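PDB 2O3I: DUF917 domain-containing protein from Chromobacterium violaceum, which is of unknown function but belongs to the family named after S-methyl thiohydantoin desulfurase, with both its N-terminal and C-terminal domains. Local coordinates for residues A[18-23]-A[255-260]; A[132-137]-A[142-147]; A[220-225]-A[359-364]; A[239-242]-A[246-249]. The protein carries 2 engineered substitutions. One frame throughout, in Å; residues are numbered along the deposited sequence.

Interaction 2 is fully buried, near the centre of the chain, and the only one of the four with direct hydrogen bonds between its segments; the other three are apolar. Interaction 3 lies beside it, their centres about 8 Å apart, and joins two proline-containing loops at a partly buried place, Pro221 also touching Thr145. Interaction 1 brings the N-terminal family region against the C-terminal one through a single phenylalanine. Interaction 4, its centre about 22 Å from the chain centre, is a local contact around a helix-to-helix turn, linked to interaction 1 by Phe19 on Met247. Interactions 1 and 4 share helix 244-255: interaction 4 uses its first turns, interaction 1 the chain leaving its far end.

Interaction 1 (A[18-23]-A[255-260]); sequences CFFGSG and LDIKGK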
loop_
_atom_site.group_PDB
_atom_site.type_symbol
_atom_site.label_atom_id
_atom_site.label_comp_id
_atom_site.label_asym_id
_atom_site.label_seq_id
_atom_site.Cartn_x
_atom_site.Cartn_y
_atom_site.Cartn_z
ATOM N N CYS A 18 29.540 -2.750 -7.289
ATOM C CA CYS A 18 29.160 -1.428 -7.776
ATOM C C CYS A 18 29.397 -1.380 -9.287
ATOM O O CYS A 18 28.540 -0.915 -10.043
ATOM C CB CYS A 18 29.989 -0.342 -7.075
ATOM S SG CYS A 18 29.672 1.373 -7.646
ATOM N N PHE A 19 30.555 -1.864 -9.727
ATOM C CA PHE A 19 30.858 -1.874 -11.149
ATOM C C PHE A 19 29.884 -2.788 -11.903
ATOM O O PHE A 19 29.483 -2.480 -13.021
ATOM C CB PHE A 19 32.303 -2.329 -11.396
ATOM C CG PHE A 19 32.714 -2.266 -12.843
ATOM C CD1 PHE A 19 32.969 -1.041 -13.453
ATOM C CD2 PHE A 19 32.783 -3.427 -13.613
ATOM C CE1 PHE A 19 33.282 -0.973 -14.811
ATOM C CE2 PHE A 19 33.093 -3.367 -14.968
ATOM C CZ PHE A 19 33.340 -2.139 -15.569
ATOM N N PHE A 20 29.497 -3.909 -11.297
ATOM C CA PHE A 20 28.559 -4.822 -11.951
ATOM C C PHE A 20 27.110 -4.359 -11.753
ATOM O O PHE A 20 26.173 -5.023 -12.204
ATOM C CB PHE A 20 28.717 -6.261 -11.412
ATOM C CG PHE A 20 29.987 -6.949 -11.864
ATOM C CD1 PHE A 20 30.243 -7.148 -13.217
ATOM C CD2 PHE A 20 30.933 -7.384 -10.935
ATOM C CE1 PHE A 20 31.424 -7.764 -13.645
ATOM C CE2 PHE A 20 32.117 -8.000 -11.351
ATOM C CZ PHE A 20 32.361 -8.189 -12.714
ATOM N N GLY A 21 26.932 -3.220 -11.092
ATOM C CA GLY A 21 25.594 -2.712 -10.849
ATOM C C GLY A 21 24.999 -1.874 -11.973
ATOM O O GLY A 21 23.856 -1.420 -11.872
ATOM N N SER A 22 25.764 -1.677 -13.043
ATOM C CA SER A 22 25.322 -0.887 -14.193
ATOM C C SER A 22 24.794 0.492 -13.764
ATOM O O SER A 22 23.741 0.937 -14.225
ATOM C CB SER A 22 24.238 -1.645 -14.971
ATOM O OG SER A 22 23.898 -0.971 -16.176
ATOM N N GLY A 23 25.526 1.148 -12.867
ATOM C CA GLY A 23 25.139 2.468 -12.402
ATOM C C GLY A 23 24.201 2.513 -11.208
ATOM O O GLY A 23 24.136 3.527 -10.510
ATOM N N LEU A 255 37.896 -12.744 -15.602
ATOM C CA LEU A 255 36.495 -13.100 -15.395
ATOM C C LEU A 255 35.816 -13.588 -16.675
ATOM O O LEU A 255 34.623 -13.882 -16.682
ATOM C CB LEU A 255 35.729 -11.908 -14.807
ATOM C CG LEU A 255 36.252 -11.414 -13.454
ATOM C CD1 LEU A 255 35.596 -10.089 -13.097
ATOM C CD2 LEU A 255 35.996 -12.457 -12.383
ATOM N N ASP A 256 36.584 -13.679 -17.757
ATOM C CA ASP A 256 36.054 -14.146 -19.030
ATOM C C ASP A 256 34.830 -13.328 -19.459
ATOM O O ASP A 256 33.791 -13.877 -19.833
ATOM C CB ASP A 256 35.704 -15.637 -18.912
ATOM C CG ASP A 256 35.350 -16.270 -20.245
ATOM O OD1 ASP A 256 36.095 -16.058 -21.225
ATOM O OD2 ASP A 256 34.331 -16.993 -20.309
ATOM N N ILE A 257 34.964 -12.008 -19.387
ATOM C CA ILE A 257 33.898 -11.088 -19.774
ATOM C C ILE A 257 34.444 -10.142 -20.832
ATOM O O ILE A 257 35.432 -9.442 -20.606
ATOM C CB ILE A 257 33.393 -10.256 -18.564
ATOM C CG1 ILE A 257 32.649 -11.163 -17.582
ATOM C CG2 ILE A 257 32.470 -9.139 -19.037
ATOM C CD1 ILE A 257 32.221 -10.474 -16.293
ATOM N N LYS A 258 33.802 -10.126 -21.991
ATOM C CA LYS A 258 34.239 -9.263 -23.079
ATOM C C LYS A 258 33.462 -7.955 -23.093
ATOM O O LYS A 258 32.457 -7.820 -23.786
ATOM C CB LYS A 258 34.082 -9.985 -24.420
ATOM C CG LYS A 258 34.936 -11.237 -24.542
ATOM C CD LYS A 258 34.928 -11.763 -25.970
ATOM C CE LYS A 258 35.816 -12.991 -26.128
ATOM N NZ LYS A 258 35.889 -13.436 -27.553
ATOM N N GLY A 259 33.936 -6.994 -22.312
ATOM C CA GLY A 259 33.274 -5.706 -22.256
ATOM C C GLY A 259 33.652 -4.854 -23.448
ATOM O O GLY A 259 34.655 -5.117 -24.112
ATOM N N LYS A 260 32.852 -3.834 -23.730
ATOM C CA LYS A 260 33.141 -2.957 -24.853
ATOM C C LYS A 260 33.314 -1.510 -24.403
ATOM O O LYS A 260 32.541 -1.011 -23.583
ATOM C CB LYS A 260 32.024 -3.043 -25.896
ATOM C CG LYS A 260 32.308 -2.227 -27.145
ATOM C CD LYS A 260 31.163 -2.285 -28.148
ATOM C CE LYS A 260 31.453 -1.388 -29.347
ATOM N NZ LYS A 260 30.307 -1.329 -30.295
#
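Phe20 reaches across to Leu255 and Ile257 with the far end of its ring, two neighbouring ring atoms each meeting one methyl. Leu255 CD1 lies at the ring edge, in its plane, 3.8 Å from Phe20 CZ. Ile257 CD1 lies oblique to the ring, 3.9 Å from Phe20 CE1, the two side chains coming from opposite directions. The backbones stay well apart, the nearest CA atoms, of Phe20 and Ile257, being 11.4 Å from each other, so side chains alone bridge the gap. In Phe20, chi1 of -72° sets CG beside the backbone N and opposite the carbonyl carbon, sending the ring out toward the 255-260 segment. Leu358 of strand 352-358 touches both Phe20 and Ile257, and Arg228 makes a cation-pi contact with the ring. Phe20 sits within a type I turn from Phe19 to Ser22; overlapping that turn, Gly21 N is bonded to Cys18 O at 3.0 Å. The arrangement is an apolar junction where the chain leaves helices 10-19 and 244-255, and where the N-terminal and C-terminal family regions pack together.

Interaction 2 (A[132-137]-A[142-147]); sequences DGAGRA and PMLTYA
Gly133 is pressed against Leu144, Thr145 and Tyr146, and this is the tight part of the contact. Thr145 N donates to Gly133 O over 2.7 Å, at an N-H...O angle of 163°, in the carbonyl plane and on a lone pair. Leu144 CA brings a C-H to the same oxygen at 3.3 Å. Having no side chain, Gly133 lets the Tyr146 ring come close, with CE2 of Tyr146 only 3.6 Å from Gly133 CA; the ring is also stacked with Trp209, and its OH bonds to Ala106 O. Beyond the glycine, Ala134 CB rests on Leu144 CD2 at 4.0 Å.

The looser side holds a water, which donates to Asp132 O and to Thr145 OG1 and so fills in where the two residues do not meet directly. Chi1 of 52° sets OG1 between the backbone N and the carbonyl carbon, where it also bonds to Ala219 O.

Asp132 shapes the first segment: OD2 accepts from Gly135 N at 2.7 Å on its syn side and from Ala134 N at 2.9 Å on its anti side, while OD1 bonds to Thr225 and Ser109. Arg136 likewise belongs to the loop's own bonding, its NE and NH2 gripping Ala137 O side-on. The result is an Asx turn, widened to an Asx motif, whose Gly133 carbonyl binds the first-turn amide of helix 145-148, directly after the N-cap residue Leu144.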
loop_
_atom_site.group_PDB
_atom_site.type_symbol
_atom_site.label_atom_id
_atom_site.label_comp_id
_atom_site.label_asym_id
_atom_site.label_seq_id
_atom_site.Cartn_x
_atom_site.Cartn_y
_atom_site.Cartn_z
ATOM N N ASP A 132 22.337 -13.902 -7.854
ATOM C CA ASP A 132 21.339 -12.853 -7.728
ATOM C C ASP A 132 20.441 -12.876 -8.963
ATOM O O ASP A 132 20.693 -13.623 -9.911
ATOM C CB ASP A 132 21.968 -11.467 -7.522
ATOM C CG ASP A 132 22.664 -10.948 -8.750
ATOM O OD1 ASP A 132 23.905 -11.011 -8.782
ATOM O OD2 ASP A 132 21.968 -10.473 -9.681
ATOM N N GLY A 133 19.397 -12.058 -8.946
ATOM C CA GLY A 133 18.433 -12.039 -10.033
ATOM C C GLY A 133 18.750 -11.529 -11.431
ATOM O O GLY A 133 17.886 -11.629 -12.307
ATOM N N ALA A 134 19.950 -11.012 -11.678
ATOM C CA ALA A 134 20.245 -10.491 -13.011
ATOM C C ALA A 134 21.718 -10.410 -13.362
ATOM O O ALA A 134 22.087 -10.472 -14.535
ATOM C CB ALA A 134 19.620 -9.111 -13.164
ATOM N N GLY A 135 22.567 -10.278 -12.350
ATOM C CA GLY A 135 23.989 -10.147 -12.614
ATOM C C GLY A 135 24.278 -8.662 -12.763
ATOM O O GLY A 135 25.412 -8.251 -13.009
ATOM N N ARG A 136 23.220 -7.863 -12.628
ATOM C CA ARG A 136 23.300 -6.407 -12.709
ATOM C C ARG A 136 22.210 -5.827 -11.812
ATOM O O ARG A 136 21.493 -6.578 -11.136
ATOM C CB ARG A 136 23.082 -5.921 -14.151
ATOM C CG ARG A 136 21.814 -6.446 -14.804
ATOM C CD ARG A 136 21.445 -5.635 -16.035
ATOM N NE ARG A 136 21.128 -4.256 -15.671
ATOM C CZ ARG A 136 21.041 -3.246 -16.529
ATOM N NH1 ARG A 136 21.243 -3.449 -17.823
ATOM N NH2 ARG A 136 20.777 -2.023 -16.085
ATOM N N ALA A 137 22.095 -4.506 -11.788
ATOM C CA ALA A 137 21.064 -3.852 -10.994
ATOM C C ALA A 137 19.982 -3.442 -11.984
ATOM O O ALA A 137 20.290 -2.998 -13.092
ATOM C CB ALA A 137 21.619 -2.636 -10.279
ATOM N N PRO A 142 10.262 -7.002 -12.373
ATOM C CA PRO A 142 10.095 -7.974 -13.467
ATOM C C PRO A 142 11.357 -8.259 -14.292
ATOM O O PRO A 142 11.370 -9.156 -15.139
ATOM C CB PRO A 142 8.972 -7.362 -14.314
ATOM C CG PRO A 142 9.084 -5.882 -14.031
ATOM C CD PRO A 142 9.352 -5.855 -12.543
HETATM N N MSE A 143 12.413 -7.492 -14.053
HETATM C CA MSE A 143 13.653 -7.690 -14.788
HETATM C C MSE A 143 14.572 -8.680 -14.082
HETATM O O MSE A 143 15.637 -9.013 -14.592
HETATM C CB MSE A 143 14.356 -6.341 -15.020
HETATM C CG MSE A 143 13.786 -5.582 -16.226
HETATM SE SE MSE A 143 14.046 -3.649 -16.255
HETATM C CE MSE A 143 12.314 -3.128 -15.590
ATOM N N LEU A 144 14.150 -9.152 -12.913
ATOM C CA LEU A 144 14.931 -10.134 -12.164
ATOM C C LEU A 144 14.441 -11.530 -12.528
ATOM O O LEU A 144 13.252 -11.726 -12.778
ATOM C CB LEU A 144 14.783 -9.912 -10.658
ATOM C CG LEU A 144 15.285 -8.564 -10.142
ATOM C CD1 LEU A 144 15.101 -8.492 -8.637
ATOM C CD2 LEU A 144 16.756 -8.394 -10.510
ATOM N N THR A 145 15.350 -12.499 -12.555
ATOM C CA THR A 145 14.979 -13.866 -12.920
ATOM C C THR A 145 13.928 -14.505 -12.014
ATOM O O THR A 145 13.221 -15.430 -12.435
ATOM C CB THR A 145 16.223 -14.772 -12.994
ATOM O OG1 THR A 145 16.981 -14.669 -11.788
ATOM C CG2 THR A 145 17.093 -14.357 -14.164
ATOM N N TYR A 146 13.812 -14.002 -10.783
ATOM C CA TYR A 146 12.828 -14.515 -9.828
ATOM C C TYR A 146 11.436 -14.378 -10.443
ATOM O O TYR A 146 10.617 -15.303 -10.392
ATOM C CB TYR A 146 12.863 -13.710 -8.515
ATOM C CG TYR A 146 14.210 -13.635 -7.827
ATOM C CD1 TYR A 146 14.743 -14.738 -7.156
ATOM C CD2 TYR A 146 14.949 -12.457 -7.847
ATOM C CE1 TYR A 146 15.987 -14.664 -6.522
ATOM C CE2 TYR A 146 16.188 -12.372 -7.217
ATOM C CZ TYR A 146 16.704 -13.477 -6.558
ATOM O OH TYR A 146 17.944 -13.393 -5.960
ATOM N N ALA A 147 11.175 -13.210 -11.023
ATOM C CA ALA A 147 9.891 -12.931 -11.650
ATOM C C ALA A 147 9.656 -13.776 -12.913
ATOM O O ALA A 147 8.547 -14.262 -13.145
ATOM C CB ALA A 147 9.790 -11.441 -11.981
HETATM O O HOH W 1 19.541 -15.450 -11.642
#

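Interaction 3 (A[220-225]-A[359-364]); sequences LPVRGT and PAAAPL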
loop_
_atom_site.group_PDB
_atom_site.type_symbol
_atom_site.label_atom_id
_atom_site.label_comp_id
_atom_site.label_asym_id
_atom_site.label_seq_id
_atom_site.Cartn_x
_atom_site.Cartn_y
_atom_site.Cartn_z
ATOM N N LEU A 220 17.349 -18.899 -10.144
ATOM C CA LEU A 220 18.626 -18.208 -10.144
ATOM C C LEU A 220 19.560 -18.724 -11.240
ATOM O O LEU A 220 20.563 -19.379 -10.954
ATOM C CB LEU A 220 19.304 -18.354 -8.772
ATOM C CG LEU A 220 18.773 -17.574 -7.553
ATOM C CD1 LEU A 220 17.339 -17.939 -7.266
ATOM C CD2 LEU A 220 19.619 -17.895 -6.331
ATOM N N PRO A 221 19.239 -18.445 -12.516
ATOM C CA PRO A 221 20.130 -18.926 -13.577
ATOM C C PRO A 221 21.463 -18.175 -13.665
ATOM O O PRO A 221 22.428 -18.692 -14.232
ATOM C CB PRO A 221 19.288 -18.768 -14.838
ATOM C CG PRO A 221 18.378 -17.612 -14.499
ATOM C CD PRO A 221 17.987 -17.908 -13.079
ATOM N N VAL A 222 21.524 -16.964 -13.110
ATOM C CA VAL A 222 22.762 -16.183 -13.149
ATOM C C VAL A 222 23.524 -16.417 -11.847
ATOM O O VAL A 222 23.153 -15.914 -10.783
ATOM C CB VAL A 222 22.464 -14.693 -13.346
ATOM C CG1 VAL A 222 23.765 -13.921 -13.576
ATOM C CG2 VAL A 222 21.519 -14.520 -14.534
ATOM N N ARG A 223 24.618 -17.164 -11.950
ATOM C CA ARG A 223 25.389 -17.547 -10.774
ATOM C C ARG A 223 26.828 -17.068 -10.642
ATOM O O ARG A 223 27.444 -16.614 -11.605
ATOM C CB ARG A 223 25.353 -19.068 -10.676
ATOM C CG ARG A 223 23.954 -19.600 -10.869
ATOM C CD ARG A 223 23.903 -21.101 -10.869
ATOM N NE ARG A 223 22.522 -21.566 -10.937
ATOM C CZ ARG A 223 22.156 -22.844 -10.886
ATOM N NH1 ARG A 223 23.076 -23.798 -10.767
ATOM N NH2 ARG A 223 20.868 -23.163 -10.948
ATOM N N GLY A 224 27.348 -17.193 -9.422
ATOM C CA GLY A 224 28.715 -16.789 -9.130
ATOM C C GLY A 224 28.906 -15.288 -9.182
ATOM O O GLY A 224 30.023 -14.801 -9.296
ATOM N N THR A 225 27.804 -14.553 -9.073
ATOM C CA THR A 225 27.843 -13.096 -9.136
ATOM C C THR A 225 28.472 -12.448 -7.913
ATOM O O THR A 225 29.074 -11.377 -8.011
ATOM C CB THR A 225 26.434 -12.530 -9.320
ATOM O OG1 THR A 225 25.611 -12.929 -8.213
ATOM C CG2 THR A 225 25.830 -13.046 -10.623
ATOM N N PRO A 359 28.216 -7.180 -21.794
ATOM C CA PRO A 359 27.126 -7.950 -22.390
ATOM C C PRO A 359 26.248 -8.583 -21.312
ATOM O O PRO A 359 26.747 -9.150 -20.336
ATOM C CB PRO A 359 27.859 -8.975 -23.259
ATOM C CG PRO A 359 29.229 -9.069 -22.621
ATOM C CD PRO A 359 29.526 -7.644 -22.276
ATOM N N ALA A 360 24.936 -8.456 -21.474
ATOM C CA ALA A 360 24.017 -9.015 -20.499
ATOM C C ALA A 360 24.208 -10.521 -20.399
ATOM O O ALA A 360 24.598 -11.163 -21.369
ATOM C CB ALA A 360 22.589 -8.696 -20.892
ATOM N N ALA A 361 23.956 -11.085 -19.222
ATOM C CA ALA A 361 24.091 -12.527 -19.057
ATOM C C ALA A 361 22.968 -13.130 -19.875
ATOM O O ALA A 361 21.894 -12.530 -20.015
ATOM C CB ALA A 361 23.958 -12.927 -17.593
ATOM N N ALA A 362 23.230 -14.317 -20.410
ATOM C CA ALA A 362 22.289 -15.044 -21.253
ATOM C C ALA A 362 20.820 -15.056 -20.816
ATOM O O ALA A 362 19.930 -14.779 -21.621
ATOM C CB ALA A 362 22.786 -16.477 -21.435
ATOM N N PRO A 363 20.540 -15.372 -19.541
ATOM C CA PRO A 363 19.135 -15.399 -19.100
ATOM C C PRO A 363 18.355 -14.092 -19.294
ATOM O O PRO A 363 17.120 -14.094 -19.294
ATOM C CB PRO A 363 19.239 -15.792 -17.625
ATOM C CG PRO A 363 20.523 -16.594 -17.575
ATOM C CD PRO A 363 21.446 -15.778 -18.450
ATOM N N LEU A 364 19.074 -12.986 -19.459
ATOM C CA LEU A 364 18.452 -11.670 -19.639
ATOM C C LEU A 364 18.233 -11.288 -21.097
ATOM O O LEU A 364 17.371 -10.469 -21.403
ATOM C CB LEU A 364 19.326 -10.585 -19.002
ATOM C CG LEU A 364 19.155 -10.116 -17.557
ATOM C CD1 LEU A 364 18.849 -11.263 -16.621
ATOM C CD2 LEU A 364 20.428 -9.386 -17.152
#
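Pro221 and Pro363 pack ring against ring where the loop linking helices 213-219 and 225-237 meets the one between strand 352-358 and helix 367-379, an apolar loop-to-loop contact within the C-terminal family region. Leu220 is the first residue to leave helix 213-219, and Pro221 follows. The two proline rings slide past each other in opposite directions, so the pairing is reciprocal: Pro221 CB meets Pro363 CG at 3.7 Å, and Pro221 CG meets Pro363 CB at the same distance. Pro221 also touches Thr145, at the start of helix 145-148. Val222 comes next and is the buried residue of the contact, dividing its two methyls between two partners. Chi1 of -172° places CG1 anti to the backbone N, where it faces Ala361 CB at 4.1 Å. The side chains of Val222 and Pro363 cross at a slant, with Val222 CG2 3.8 Å from Pro363 CG. Arg223 turns back instead, its NE giving a nearly straight bond of 2.9 Å to Leu220 O with the acceptor in the guanidinium plane, while NH2 bonds to Gly217 O; together these tie the side chain to the end of the preceding helix. Gly224, with positive phi, is the N-cap residue of helix 225-237. On the opposing loop, residues 362-364 have helical angles, and Ala361 and Pro363 both point toward the 220-225 segment; the turn is closed by Leu364 N, bonded to Ala361 O at 2.9 Å.

Interaction 4 (A[239-242]-A[246-249]); sequences GKVK and AMLD
Val241 lays its CG2 methyl on the backbone of the helix ahead, over the N and CA of Met247. The fit is tight: Val241 CG2 is 3.4 Å from Met247 CA, shorter than usual carbon-carbon contact, and 3.7 Å from Met247 CB. Chi1 of 45° directs this branch, setting CG2 anti to the valine's own N while CG1 takes the slot between N and carbonyl carbon. Ala246 lies alongside, with its CB 4.1 Å from Val241 CG2 and equally far from Val241 CA, so the alanine methyl packs against both the side chain and the backbone of the valine. The side chain of Met247, a selenomethionine, touches Val241 through CB; beyond it the chain leaves with CG anti to N and bends at chi2 and chi3. Lys242 points away from the helix, and its NZ forms a salt bridge with Glu327. The turn begins at Gly239, whose positive phi completes a Schellman motif at the end of helix 225-237, and Ala246 N is bonded to Thr243 OG1 as helix 244-255 gets under way. This is a short connection between consecutive helices, with Val241 folded back onto the first turns of helix 244-255. Val241 also touches Leu236, and Met247 touches Leu232, both on helix 225-237; Phe323 of strand 319-324 meets both residues, and Ile356 of strand 352-358 meets Met247, placing the turn between a helix and the antiparallel sheet.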
loop_
_atom_site.group_PDB
_atom_site.type_symbol
_atom_site.label_atom_id
_atom_site.label_comp_id
_atom_site.label_asym_id
_atom_site.label_seq_id
_atom_site.Cartn_x
_atom_site.Cartn_y
_atom_site.Cartn_z
ATOM N N GLY A 239 44.849 -1.838 -6.472
ATOM C CA GLY A 239 45.435 -0.970 -7.485
ATOM C C GLY A 239 45.976 -1.665 -8.725
ATOM O O GLY A 239 46.955 -1.200 -9.319
ATOM N N LYS A 240 45.347 -2.767 -9.134
ATOM C CA LYS A 240 45.799 -3.504 -10.313
ATOM C C LYS A 240 45.104 -3.067 -11.599
ATOM O O LYS A 240 45.475 -3.497 -12.688
ATOM C CB LYS A 240 45.588 -5.010 -10.121
ATOM C CG LYS A 240 46.370 -5.635 -8.965
ATOM C CD LYS A 240 46.130 -7.146 -8.902
ATOM C CE LYS A 240 46.752 -7.788 -7.659
ATOM N NZ LYS A 240 46.457 -9.252 -7.607
ATOM N N VAL A 241 44.092 -2.215 -11.477
ATOM C CA VAL A 241 43.361 -1.740 -12.648
ATOM C C VAL A 241 43.035 -0.254 -12.504
ATOM O O VAL A 241 42.016 0.125 -11.915
ATOM C CB VAL A 241 42.070 -2.585 -12.863
ATOM C CG1 VAL A 241 41.351 -2.776 -11.554
ATOM C CG2 VAL A 241 41.162 -1.924 -13.877
ATOM N N LYS A 242 43.916 0.579 -13.056
ATOM C CA LYS A 242 43.783 2.032 -12.973
ATOM C C LYS A 242 43.410 2.713 -14.295
ATOM O O LYS A 242 43.318 3.939 -14.363
ATOM C CB LYS A 242 45.094 2.632 -12.457
ATOM C CG LYS A 242 45.577 2.085 -11.112
ATOM C CD LYS A 242 46.944 2.664 -10.764
ATOM C CE LYS A 242 47.421 2.232 -9.388
ATOM N NZ LYS A 242 46.534 2.744 -8.307
ATOM N N ALA A 246 42.959 -1.423 -18.849
ATOM C CA ALA A 246 43.306 -2.441 -17.866
ATOM C C ALA A 246 42.045 -3.128 -17.346
ATOM O O ALA A 246 42.063 -4.315 -17.046
ATOM C CB ALA A 246 44.077 -1.811 -16.703
HETATM N N MSE A 247 40.951 -2.380 -17.234
HETATM C CA MSE A 247 39.700 -2.958 -16.747
HETATM C C MSE A 247 39.210 -4.003 -17.736
HETATM O O MSE A 247 38.839 -5.114 -17.347
HETATM C CB MSE A 247 38.640 -1.864 -16.553
HETATM C CG MSE A 247 37.234 -2.381 -16.262
HETATM SE SE MSE A 247 37.123 -3.601 -14.742
HETATM C CE MSE A 247 36.501 -2.348 -13.405
ATOM N N LEU A 248 39.223 -3.647 -19.017
ATOM C CA LEU A 248 38.793 -4.566 -20.063
ATOM C C LEU A 248 39.709 -5.791 -20.099
ATOM O O LEU A 248 39.245 -6.917 -20.286
ATOM C CB LEU A 248 38.801 -3.871 -21.426
ATOM C CG LEU A 248 37.804 -2.724 -21.594
ATOM C CD1 LEU A 248 38.069 -2.039 -22.922
ATOM C CD2 LEU A 248 36.371 -3.246 -21.532
ATOM N N ASP A 249 41.007 -5.572 -19.922
ATOM C CA ASP A 249 41.942 -6.684 -19.920
ATOM C C ASP A 249 41.584 -7.640 -18.779
ATOM O O ASP A 249 41.427 -8.840 -19.000
ATOM C CB ASP A 249 43.387 -6.181 -19.767
ATOM C CG ASP A 249 43.925 -5.530 -21.042
ATOM O OD1 ASP A 249 43.175 -5.454 -22.039
ATOM O OD2 ASP A 249 45.098 -5.091 -21.053
#